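Local coordinates for FdxN element excision controlling factor protein (Anabaena variabilis, PDB 2OKF) that probably takes part, as a XisH-type controlling factor, in excising the fdxN element during nitrogen-fixation gene rearrangement, and may bind nucleic acid, at residues F8-V11 against V12-A15; K89-P92 against D93-L96; T103-T107 against F108-D112. One frame throughout, in Å; residues are numbered along the deposited sequence. Where two conformers were deposited one is given.

Interaction 1 of 3, residues F8-V11 against V12-A15; sequences FHEV and VKTA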
ATOM      1  N   PHE A   8     -12.195  16.782  -5.260  1.00 31.54           N
ATOM      2  CA  PHE A   8     -12.715  15.667  -4.470  1.00 30.53           C
ATOM      3  C   PHE A   8     -12.473  15.886  -2.996  1.00 29.78           C
ATOM      4  O   PHE A   8     -13.277  15.495  -2.153  1.00 27.92           O
ATOM      5  CB  PHE A   8     -12.129  14.338  -4.945  1.00 34.69           C
ATOM      6  CG  PHE A   8     -12.686  13.913  -6.250  1.00 35.14           C
ATOM      7  CD1 PHE A   8     -12.163  14.424  -7.440  1.00 43.08           C
ATOM      8  CD2 PHE A   8     -13.777  13.055  -6.300  1.00 34.21           C
ATOM      9  CE1 PHE A   8     -12.715  14.069  -8.650  1.00 39.19           C
ATOM     10  CE2 PHE A   8     -14.335  12.693  -7.508  1.00 35.91           C
ATOM     11  CZ  PHE A   8     -13.815  13.209  -8.690  1.00 39.03           C
ATOM     12  N   HIS A   9     -11.363  16.536  -2.682  1.00 29.40           N
ATOM     13  CA  HIS A   9     -11.069  16.880  -1.311  1.00 31.15           C
ATOM     14  C   HIS A   9     -12.169  17.804  -0.754  1.00 28.59           C
ATOM     15  O   HIS A   9     -12.673  17.620   0.369  1.00 27.38           O
ATOM     16  CB  HIS A   9      -9.719  17.565  -1.291  1.00 33.59           C
ATOM     17  CG  HIS A   9      -9.227  17.862   0.072  1.00 36.00           C
ATOM     18  ND1 HIS A   9      -8.355  17.029   0.742  1.00 34.36           N
ATOM     19  CD2 HIS A   9      -9.456  18.915   0.886  1.00 37.73           C
ATOM     20  CE1 HIS A   9      -8.091  17.552   1.928  1.00 34.69           C
ATOM     21  NE2 HIS A   9      -8.746  18.693   2.040  1.00 42.94           N
ATOM     22  N   GLU A  10     -12.551  18.816  -1.533  1.00 25.16           N
ATOM     23  CA  GLU A  10     -13.589  19.738  -1.132  1.00 25.74           C
ATOM     24  C   GLU A  10     -14.944  19.035  -1.047  1.00 23.78           C
ATOM     25  O   GLU A  10     -15.720  19.316  -0.138  1.00 23.81           O
ATOM     26  CB  GLU A  10     -13.648  20.955  -2.056  1.00 26.64           C
ATOM     27  CG  GLU A  10     -12.458  21.901  -1.850  1.00 35.76           C
ATOM     28  CD  GLU A  10     -12.302  22.313  -0.377  1.00 39.10           C
ATOM     29  OE1 GLU A  10     -13.292  22.816   0.218  1.00 45.32           O
ATOM     30  OE2 GLU A  10     -11.196  22.104   0.190  1.00 45.49           O
ATOM     31  N   VAL A  11     -15.219  18.122  -1.974  1.00 22.16           N
ATOM     32  CA  VAL A  11     -16.468  17.352  -1.929  1.00 20.84           C
ATOM     33  C   VAL A  11     -16.583  16.597  -0.607  1.00 21.73           C
ATOM     34  O   VAL A  11     -17.624  16.599   0.021  1.00 21.60           O
ATOM     35  CB  VAL A  11     -16.554  16.332  -3.080  1.00 22.21           C
ATOM     36  CG1 VAL A  11     -17.657  15.320  -2.855  1.00 25.34           C
ATOM     37  CG2 VAL A  11     -16.764  17.064  -4.403  1.00 23.84           C
ATOM     38  N   VAL A  12     -15.511  15.914  -0.204  1.00 22.60           N
ATOM     39  CA  VAL A  12     -15.561  15.150   1.043  1.00 22.29           C
ATOM     40  C   VAL A  12     -15.726  16.070   2.247  1.00 22.38           C
ATOM     41  O   VAL A  12     -16.461  15.764   3.186  1.00 22.22           O
ATOM     42  CB  VAL A  12     -14.325  14.205   1.177  1.00 22.62           C
ATOM     43  CG1 VAL A  12     -14.354  13.516   2.529  1.00 25.07           C
ATOM     44  CG2 VAL A  12     -14.328  13.206   0.048  1.00 25.18           C
ATOM     45  N   LYS A  13     -15.049  17.208   2.242  1.00 22.92           N
ATOM     46  CA  LYS A  13     -15.210  18.170   3.322  1.00 23.22           C
ATOM     47  C   LYS A  13     -16.648  18.624   3.410  1.00 23.00           C
ATOM     48  O   LYS A  13     -17.209  18.742   4.489  1.00 23.30           O
ATOM     49  CB  LYS A  13     -14.257  19.358   3.145  1.00 23.86           C
ATOM     50  CG  LYS A  13     -12.839  19.017   3.420  1.00 28.88           C
ATOM     51  CD  LYS A  13     -11.838  20.103   3.026  1.00 34.46           C
ATOM     52  CE  LYS A  13     -11.951  21.347   3.852  1.00 43.33           C
ATOM     53  NZ  LYS A  13     -10.740  22.240   3.571  1.00 42.82           N
ATOM     54  N   THR A  14     -17.247  18.917   2.253  1.00 22.53           N
ATOM     55  CA  THR A  14     -18.638  19.339   2.179  1.00 24.07           C
ATOM     56  C   THR A  14     -19.557  18.259   2.731  1.00 21.70           C
ATOM     57  O   THR A  14     -20.428  18.558   3.569  1.00 23.00           O
ATOM     58  CB  THR A  14     -19.003  19.723   0.752  1.00 25.45           C
ATOM     59  OG1 THR A  14     -18.278  20.932   0.445  1.00 24.69           O
ATOM     60  CG2 THR A  14     -20.505  19.972   0.576  1.00 24.29           C
ATOM     61  N   ALA A  15     -19.324  17.020   2.314  1.00 22.02           N
ATOM     62  CA  ALA A  15     -20.126  15.885   2.764  1.00 21.56           C
ATOM     63  C   ALA A  15     -20.012  15.718   4.277  1.00 21.05           C
ATOM     64  O   ALA A  15     -21.000  15.511   4.970  1.00 22.41           O
ATOM     65  CB  ALA A  15     -19.694  14.663   2.050  1.00 22.63           C
TER
HETATM   66  O   HOH W   1     -15.757  22.123   1.592  1.00 33.90           O
HETATM   67  O   HOH W   2     -13.101  24.222   2.715  1.00 51.49           O
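Lys13 reaches back one turn along helix 6-18 to lie between His9 and Glu10, an i/i+4 and i/i+3 side-chain contact on the helix packed against the mixed sheet of a fold consistent with the PD-(D/E)XK clan. With CG beside its backbone N (chi1 -72°) and chi2 extended, Lys13 brings its methylene CD to 3.4 Å from His9 CD2, obliquely to the imidazole; the bend at chi3 (67°) then directs CE and NZ. Glu10 lies alongside, pointing the same way, and its OE2 forms a weak salt bridge with Lys13 NZ at 3.4 Å. The ammonium has a stronger partner in Asp26, whose carboxylate also takes a hydrogen bond from His9 NE2. A methionine in place of Lys13 would probably leave Asp26 and Glu10 without their shared positive charge, with only the aliphatic part of the contact with His9 kept. Behind this polar face, Val12 turns to Val58 and Val60 of the sheet, and Val11 to Tyr128. Regular i/i+4 backbone bonds hold the spacing, among them Lys13 N to His9 O at 3.1 Å. Spanning the turn from Glu10 to Thr14, a water donates a hydrogen bond to Glu10 OE1 (2.9 Å) and accepts one from Thr14 OG1 (3.0 Å).

Interaction 2 of 3, residues K89-P92 against D93-L96; sequences KVEP and DRVL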
ATOM      1  N   LYS A  89       0.459   5.446  16.888  1.00 20.81           N
ATOM      2  CA  LYS A  89       1.581   5.878  17.697  1.00 20.37           C
ATOM      3  C   LYS A  89       1.674   7.392  17.912  1.00 20.25           C
ATOM      4  O   LYS A  89       2.587   7.865  18.622  1.00 22.62           O
ATOM      5  CB  LYS A  89       2.855   5.340  17.054  1.00 20.24           C
ATOM      6  CG  LYS A  89       2.850   3.805  16.855  1.00 25.65           C
ATOM      7  CD  LYS A  89       2.957   3.038  18.139  1.00 24.75           C
ATOM      8  CE  LYS A  89       3.067   1.526  17.880  1.00 23.98           C
ATOM      9  NZ  LYS A  89       1.743   0.871  17.484  1.00 21.41           N
ATOM     10  N   VAL A  90       0.699   8.140  17.402  1.00 20.69           N
ATOM     11  CA  VAL A  90       0.679   9.587  17.532  1.00 21.62           C
ATOM     12  C   VAL A  90      -0.664  10.126  18.078  1.00 21.79           C
ATOM     13  O   VAL A  90      -0.704  10.927  19.004  1.00 23.06           O
ATOM     14  CB  VAL A  90       1.014  10.250  16.184  1.00 24.37           C
ATOM     15  CG1 VAL A  90       0.975  11.759  16.339  1.00 29.77           C
ATOM     16  CG2 VAL A  90       2.394   9.839  15.749  1.00 26.93           C
ATOM     17  N   GLU A  91      -1.767   9.683  17.487  1.00 20.34           N
ATOM     18  CA  GLU A  91      -3.082  10.103  17.911  0.50 19.93           C
ATOM     19  C   GLU A  91      -4.013   8.864  17.867  1.00 20.32           C
ATOM     20  O   GLU A  91      -4.829   8.663  16.958  1.00 19.85           O
ATOM     21  CB  GLU A  91      -3.559  11.249  17.021  0.50 22.82           C
ATOM     22  CG  GLU A  91      -4.670  12.020  17.639  0.50 22.17           C
ATOM     23  CD  GLU A  91      -5.041  13.238  16.844  0.50 20.00           C
ATOM     24  OE1 GLU A  91      -4.585  13.353  15.655  0.50 25.83           O
ATOM     25  OE2 GLU A  91      -5.777  14.050  17.445  0.50 24.38           O
ATOM     26  N   PRO A  92      -3.878   8.016  18.879  1.00 21.06           N
ATOM     27  CA  PRO A  92      -4.558   6.741  18.878  1.00 21.21           C
ATOM     28  C   PRO A  92      -6.064   6.778  19.000  1.00 22.28           C
ATOM     29  O   PRO A  92      -6.686   5.755  18.758  1.00 25.02           O
ATOM     30  CB  PRO A  92      -3.949   6.047  20.111  1.00 23.74           C
ATOM     31  CG  PRO A  92      -3.548   7.128  20.998  1.00 24.64           C
ATOM     32  CD  PRO A  92      -3.043   8.190  20.083  1.00 24.22           C
ATOM     33  N   ASP A  93      -6.629   7.943  19.320  1.00 21.83           N
ATOM     34  CA  ASP A  93      -8.076   8.045  19.333  1.00 22.04           C
ATOM     35  C   ASP A  93      -8.663   8.511  18.018  1.00 23.48           C
ATOM     36  O   ASP A  93      -9.885   8.605  17.901  1.00 23.70           O
ATOM     37  CB  ASP A  93      -8.522   8.966  20.459  1.00 21.76           C
ATOM     38  CG  ASP A  93      -8.243   8.359  21.815  1.00 31.21           C
ATOM     39  OD1 ASP A  93      -8.682   7.210  22.037  1.00 30.51           O
ATOM     40  OD2 ASP A  93      -7.601   9.014  22.655  1.00 40.45           O
ATOM     41  N   ARG A  94      -7.828   8.783  17.029  1.00 19.70           N
ATOM     42  CA  ARG A  94      -8.303   9.278  15.747  1.00 21.02           C
ATOM     43  C   ARG A  94      -8.326   8.147  14.777  1.00 20.88           C
ATOM     44  O   ARG A  94      -7.275   7.582  14.386  1.00 22.60           O
ATOM     45  CB  ARG A  94      -7.444  10.434  15.254  1.00 20.26           C
ATOM     46  CG  ARG A  94      -7.968  11.015  13.987  1.00 22.01           C
ATOM     47  CD  ARG A  94      -7.179  12.247  13.509  1.00 22.69           C
ATOM     48  NE  ARG A  94      -7.108  13.298  14.505  1.00 24.46           N
ATOM     49  CZ  ARG A  94      -8.106  14.118  14.798  1.00 24.66           C
ATOM     50  NH1 ARG A  94      -9.282  14.089  14.161  1.00 23.19           N
ATOM     51  NH2 ARG A  94      -7.921  15.058  15.720  1.00 25.87           N
ATOM     52  N   VAL A  95      -9.531   7.797  14.339  1.00 20.00           N
ATOM     53  CA  VAL A  95      -9.739   6.635  13.481  1.00 20.00           C
ATOM     54  C   VAL A  95      -9.671   7.001  12.012  1.00 20.34           C
ATOM     55  O   VAL A  95     -10.355   7.895  11.562  1.00 21.49           O
ATOM     56  CB  VAL A  95     -11.095   5.982  13.804  1.00 21.89           C
ATOM     57  CG1 VAL A  95     -11.364   4.783  12.949  1.00 23.41           C
ATOM     58  CG2 VAL A  95     -11.127   5.587  15.281  1.00 24.59           C
ATOM     59  N   LEU A  96      -8.867   6.251  11.259  1.00 20.82           N
ATOM     60  CA  LEU A  96      -8.678   6.490   9.825  1.00 19.90           C
ATOM     61  C   LEU A  96      -9.683   5.778   8.935  1.00 21.51           C
ATOM     62  O   LEU A  96      -9.950   4.573   9.107  1.00 21.45           O
ATOM     63  CB  LEU A  96      -7.287   6.012   9.425  1.00 20.89           C
ATOM     64  CG  LEU A  96      -6.868   6.258   7.992  1.00 22.40           C
ATOM     65  CD1 LEU A  96      -6.739   7.720   7.696  1.00 23.87           C
ATOM     66  CD2 LEU A  96      -5.577   5.530   7.692  1.00 22.34           C
TER
HETATM   67  O   HOH W   3      -5.197   6.225  15.401  1.00 18.94           O
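In one of its two conformers Glu91 meets Arg94 in a two-pronged salt bridge, the guanidinium presenting its NE side to the carboxylate; the bridge may therefore not be permanent. Arg94 NE donates to Glu91 OE1 at 2.8 Å, nearly straight at 168° and within the guanidinium plane. The second prong, Arg94 NH2 to Glu91 OE2 at 2.9 Å, is more bent. The two flat groups are far from coplanar, their planes 71° apart, and both carboxylate oxygens are approached from above the carboxylate plane. Glu91 extends beyond CG, whereas Arg94 bends at chi3 (-56°), which swings its NE edge round to the acid. Beneath the side chains the backbone makes a type I beta turn from Glu91 to Arg94, closed by Arg94 N to Glu91 O at 3.0 Å, with Pro92 and Asp93 at its corners. The turn leads from helix 69-90 into strand 94-101, within the beta-alpha-beta unit begun by strand 54-60. A water bridges the turn's mouth, donating to Glu91 O (2.9 Å) and to Arg94 O (2.7 Å). Farther out, Arg94 NH1 is hydrogen-bonded to the carbonyl of Ile56, while the backbone of Val95 pairs with Lys55 and Ala57 on that same neighbouring strand.

Interaction 3 of 3, residues T103-T107 against F108-D112; sequences TTYKT and FFQLD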
ATOM      1  N   THR A 103     -19.685   5.463  -6.812  1.00 23.92           N
ATOM      2  CA  THR A 103     -19.537   4.749  -8.098  1.00 24.69           C
ATOM      3  C   THR A 103     -18.421   3.709  -8.009  1.00 23.05           C
ATOM      4  O   THR A 103     -18.599   2.575  -8.457  1.00 24.64           O
ATOM      5  CB  THR A 103     -19.308   5.681  -9.282  1.00 23.88           C
ATOM      6  OG1 THR A 103     -18.145   6.483  -9.097  1.00 27.85           O
ATOM      7  CG2 THR A 103     -20.547   6.562  -9.506  1.00 27.80           C
ATOM      8  N   THR A 104     -17.299   4.098  -7.416  1.00 22.54           N
ATOM      9  CA  THR A 104     -16.175   3.189  -7.224  1.00 22.81           C
ATOM     10  C   THR A 104     -16.536   2.056  -6.277  1.00 23.32           C
ATOM     11  O   THR A 104     -16.200   0.866  -6.513  1.00 24.21           O
ATOM     12  CB  THR A 104     -15.013   3.968  -6.623  1.00 25.08           C
ATOM     13  OG1 THR A 104     -14.801   5.163  -7.397  1.00 24.96           O
ATOM     14  CG2 THR A 104     -13.735   3.121  -6.590  1.00 26.63           C
ATOM     15  N   TYR A 105     -17.210   2.421  -5.188  1.00 23.86           N
ATOM     16  CA  TYR A 105     -17.667   1.467  -4.204  1.00 22.07           C
ATOM     17  C   TYR A 105     -18.554   0.372  -4.832  1.00 24.12           C
ATOM     18  O   TYR A 105     -18.427  -0.794  -4.515  1.00 24.49           O
ATOM     19  CB  TYR A 105     -18.428   2.181  -3.059  1.00 24.06           C
ATOM     20  CG  TYR A 105     -18.908   1.212  -2.001  1.00 23.73           C
ATOM     21  CD1 TYR A 105     -18.003   0.541  -1.178  1.00 27.67           C
ATOM     22  CD2 TYR A 105     -20.250   0.979  -1.830  1.00 27.03           C
ATOM     23  CE1 TYR A 105     -18.446  -0.370  -0.229  1.00 28.67           C
ATOM     24  CE2 TYR A 105     -20.712   0.083  -0.884  1.00 31.33           C
ATOM     25  CZ  TYR A 105     -19.803  -0.575  -0.070  1.00 31.47           C
ATOM     26  OH  TYR A 105     -20.293  -1.463   0.864  1.00 39.69           O
ATOM     27  N   LYS A 106     -19.468   0.781  -5.695  1.00 24.21           N
ATOM     28  CA  LYS A 106     -20.435  -0.130  -6.325  1.00 25.80           C
ATOM     29  C   LYS A 106     -19.851  -0.972  -7.437  1.00 27.17           C
ATOM     30  O   LYS A 106     -20.482  -1.943  -7.837  1.00 27.97           O
ATOM     31  CB  LYS A 106     -21.642   0.647  -6.851  1.00 24.49           C
ATOM     32  CG  LYS A 106     -22.477   1.277  -5.752  1.00 29.15           C
ATOM     33  CD  LYS A 106     -23.609   2.146  -6.294  1.00 35.75           C
ATOM     34  CE  LYS A 106     -24.747   1.353  -6.837  1.00 46.58           C
ATOM     35  NZ  LYS A 106     -25.831   2.323  -7.103  1.00 50.01           N
ATOM     36  N   THR A 107     -18.679  -0.590  -7.940  1.00 23.13           N
ATOM     37  CA  THR A 107     -18.046  -1.293  -9.039  1.00 23.36           C
ATOM     38  C   THR A 107     -16.774  -2.004  -8.575  1.00 22.87           C
ATOM     39  O   THR A 107     -16.829  -3.192  -8.200  1.00 24.94           O
ATOM     40  CB  THR A 107     -17.826  -0.354 -10.228  1.00 23.50           C
ATOM     41  OG1 THR A 107     -17.014   0.776  -9.875  1.00 26.26           O
ATOM     42  CG2 THR A 107     -19.152   0.153 -10.712  1.00 25.02           C
ATOM     43  N   PHE A 108     -15.654  -1.287  -8.550  1.00 22.65           N
ATOM     44  CA  PHE A 108     -14.381  -1.870  -8.174  1.00 22.93           C
ATOM     45  C   PHE A 108     -14.453  -2.581  -6.841  1.00 22.09           C
ATOM     46  O   PHE A 108     -13.956  -3.697  -6.689  1.00 23.36           O
ATOM     47  CB  PHE A 108     -13.312  -0.783  -8.138  1.00 23.51           C
ATOM     48  CG  PHE A 108     -11.933  -1.292  -7.789  1.00 23.99           C
ATOM     49  CD1 PHE A 108     -11.232  -2.023  -8.702  1.00 23.96           C
ATOM     50  CD2 PHE A 108     -11.362  -1.058  -6.549  1.00 23.26           C
ATOM     51  CE1 PHE A 108      -9.956  -2.515  -8.376  1.00 24.03           C
ATOM     52  CE2 PHE A 108     -10.110  -1.549  -6.236  1.00 25.42           C
ATOM     53  CZ  PHE A 108      -9.404  -2.255  -7.175  1.00 25.99           C
ATOM     54  N   PHE A 109     -15.017  -1.923  -5.837  1.00 21.83           N
ATOM     55  CA  PHE A 109     -15.041  -2.542  -4.515  1.00 23.21           C
ATOM     56  C   PHE A 109     -16.078  -3.662  -4.343  1.00 23.36           C
ATOM     57  O   PHE A 109     -16.088  -4.273  -3.269  1.00 25.70           O
ATOM     58  CB  PHE A 109     -15.083  -1.515  -3.393  1.00 25.00           C
ATOM     59  CG  PHE A 109     -13.800  -0.760  -3.247  1.00 24.76           C
ATOM     60  CD1 PHE A 109     -12.682  -1.401  -2.755  1.00 27.43           C
ATOM     61  CD2 PHE A 109     -13.675   0.530  -3.714  1.00 27.16           C
ATOM     62  CE1 PHE A 109     -11.468  -0.751  -2.679  1.00 28.75           C
ATOM     63  CE2 PHE A 109     -12.468   1.207  -3.631  1.00 25.56           C
ATOM     64  CZ  PHE A 109     -11.373   0.576  -3.094  1.00 25.59           C
ATOM     65  N   GLN A 110     -16.858  -3.964  -5.372  1.00 24.96           N
ATOM     66  CA  GLN A 110     -17.748  -5.129  -5.356  1.00 26.62           C
ATOM     67  C   GLN A 110     -17.123  -6.311  -6.069  1.00 25.96           C
ATOM     68  O   GLN A 110     -17.651  -7.413  -6.012  1.00 28.80           O
ATOM     69  CB  GLN A 110     -19.131  -4.796  -5.907  1.00 27.22           C
ATOM     70  CG  GLN A 110     -19.805  -3.704  -5.065  1.00 28.01           C
ATOM     71  CD  GLN A 110     -19.767  -3.990  -3.554  1.00 31.98           C
ATOM     72  OE1 GLN A 110     -20.163  -5.077  -3.116  1.00 38.63           O
ATOM     73  NE2 GLN A 110     -19.280  -3.038  -2.765  1.00 31.44           N
ATOM     74  N   LEU A 111     -15.987  -6.099  -6.737  1.00 24.90           N
ATOM     75  CA  LEU A 111     -15.233  -7.194  -7.300  1.00 23.56           C
ATOM     76  C   LEU A 111     -14.673  -8.023  -6.126  1.00 22.64           C
ATOM     77  O   LEU A 111     -14.340  -7.485  -5.066  1.00 23.82           O
ATOM     78  CB  LEU A 111     -14.110  -6.700  -8.199  1.00 22.32           C
ATOM     79  CG  LEU A 111     -14.540  -5.944  -9.458  1.00 24.58           C
ATOM     80  CD1 LEU A 111     -13.316  -5.328 -10.116  1.00 25.56           C
ATOM     81  CD2 LEU A 111     -15.294  -6.851 -10.411  1.00 31.31           C
ATOM     82  N   ASP A 112     -14.608  -9.336  -6.319  1.00 24.86           N
ATOM     83  CA  ASP A 112     -14.231 -10.248  -5.245  1.00 24.43           C
ATOM     84  C   ASP A 112     -12.878  -9.919  -4.604  1.00 22.12           C
ATOM     85  O   ASP A 112     -12.765  -9.882  -3.390  1.00 23.04           O
ATOM     86  CB  ASP A 112     -14.209 -11.691  -5.731  1.00 24.07           C
ATOM     87  CG  ASP A 112     -15.597 -12.271  -5.989  1.00 27.45           C
ATOM     88  OD1 ASP A 112     -16.607 -11.671  -5.595  1.00 30.76           O
ATOM     89  OD2 ASP A 112     -15.630 -13.368  -6.572  1.00 33.79           O
TER
HETATM   90  O   HOH W   4     -19.010  -3.837   0.044  1.00 44.29           O
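Gln110 lays its amide nitrogen over one face of the Tyr105 ring, NE2 standing 3.6 Å above the plane and offset toward the rim. The amide and ring planes are 67° apart, so the groups cross rather than stack. A bend at chi2 (-49°) folds the Gln110 chain back, and NE2 donates to Tyr105 O at 3.0 Å with the acceptor in the amide plane. The nitrogen also donates to a water that is hydrogen-bonded to Tyr105 OH at 2.8 Å; this pair of bonds fixes the amide's rotation, while OE1 accepts from Lys115. On another side Phe109 runs alongside Thr104, whose methyl CG2 comes obliquely to within 3.7 Å of Phe109 CE2. The Phe109 ring takes the edge of Phe108 on one face, Phe108 CD2 lying over its centre, and meets Phe73 edge-to-face. These groups sit where helix 102-106 ends and the chain turns through the 3-10 segment 108-110 toward helix 112-120, for which Leu111 is the N-cap residue. Thr104 O receives both Phe109 N, almost straight at 174°, and Thr107 N, tying the last helical turn to the bend. Thr107 OG1 donates back to Thr103 O at 2.8 Å, and Thr107 O in turn accepts Gln110 N at 2.9 Å from above its carbonyl plane. Beyond, Tyr105 rests on Val127 and Ile139 of the sheet, Phe108 and Phe109 pack on Pro114, and Leu111 touches Gly33 of the second subunit.

Interactions 1, 2 and 3 follow one another along the chain, each a local contact within one continuous stretch, and none touches another. The centres of interactions 1 and 2 are about 21 Å apart, those of 1 and 3 about 20 Å, and those of 2 and 3 about 28 Å, interactions 2 and 3 lying on opposite sides of the chain's centre. The six-stranded mixed sheet relates all three: helix 6-18 packs on it, interaction 2 opens strand 94-101, and helix 102-106 directly follows that strand, with Tyr105 touching strands 125-129 and 134-139. Interactions 2 and 3 thus mark the entry to this strand and the turn after the helix beyond it.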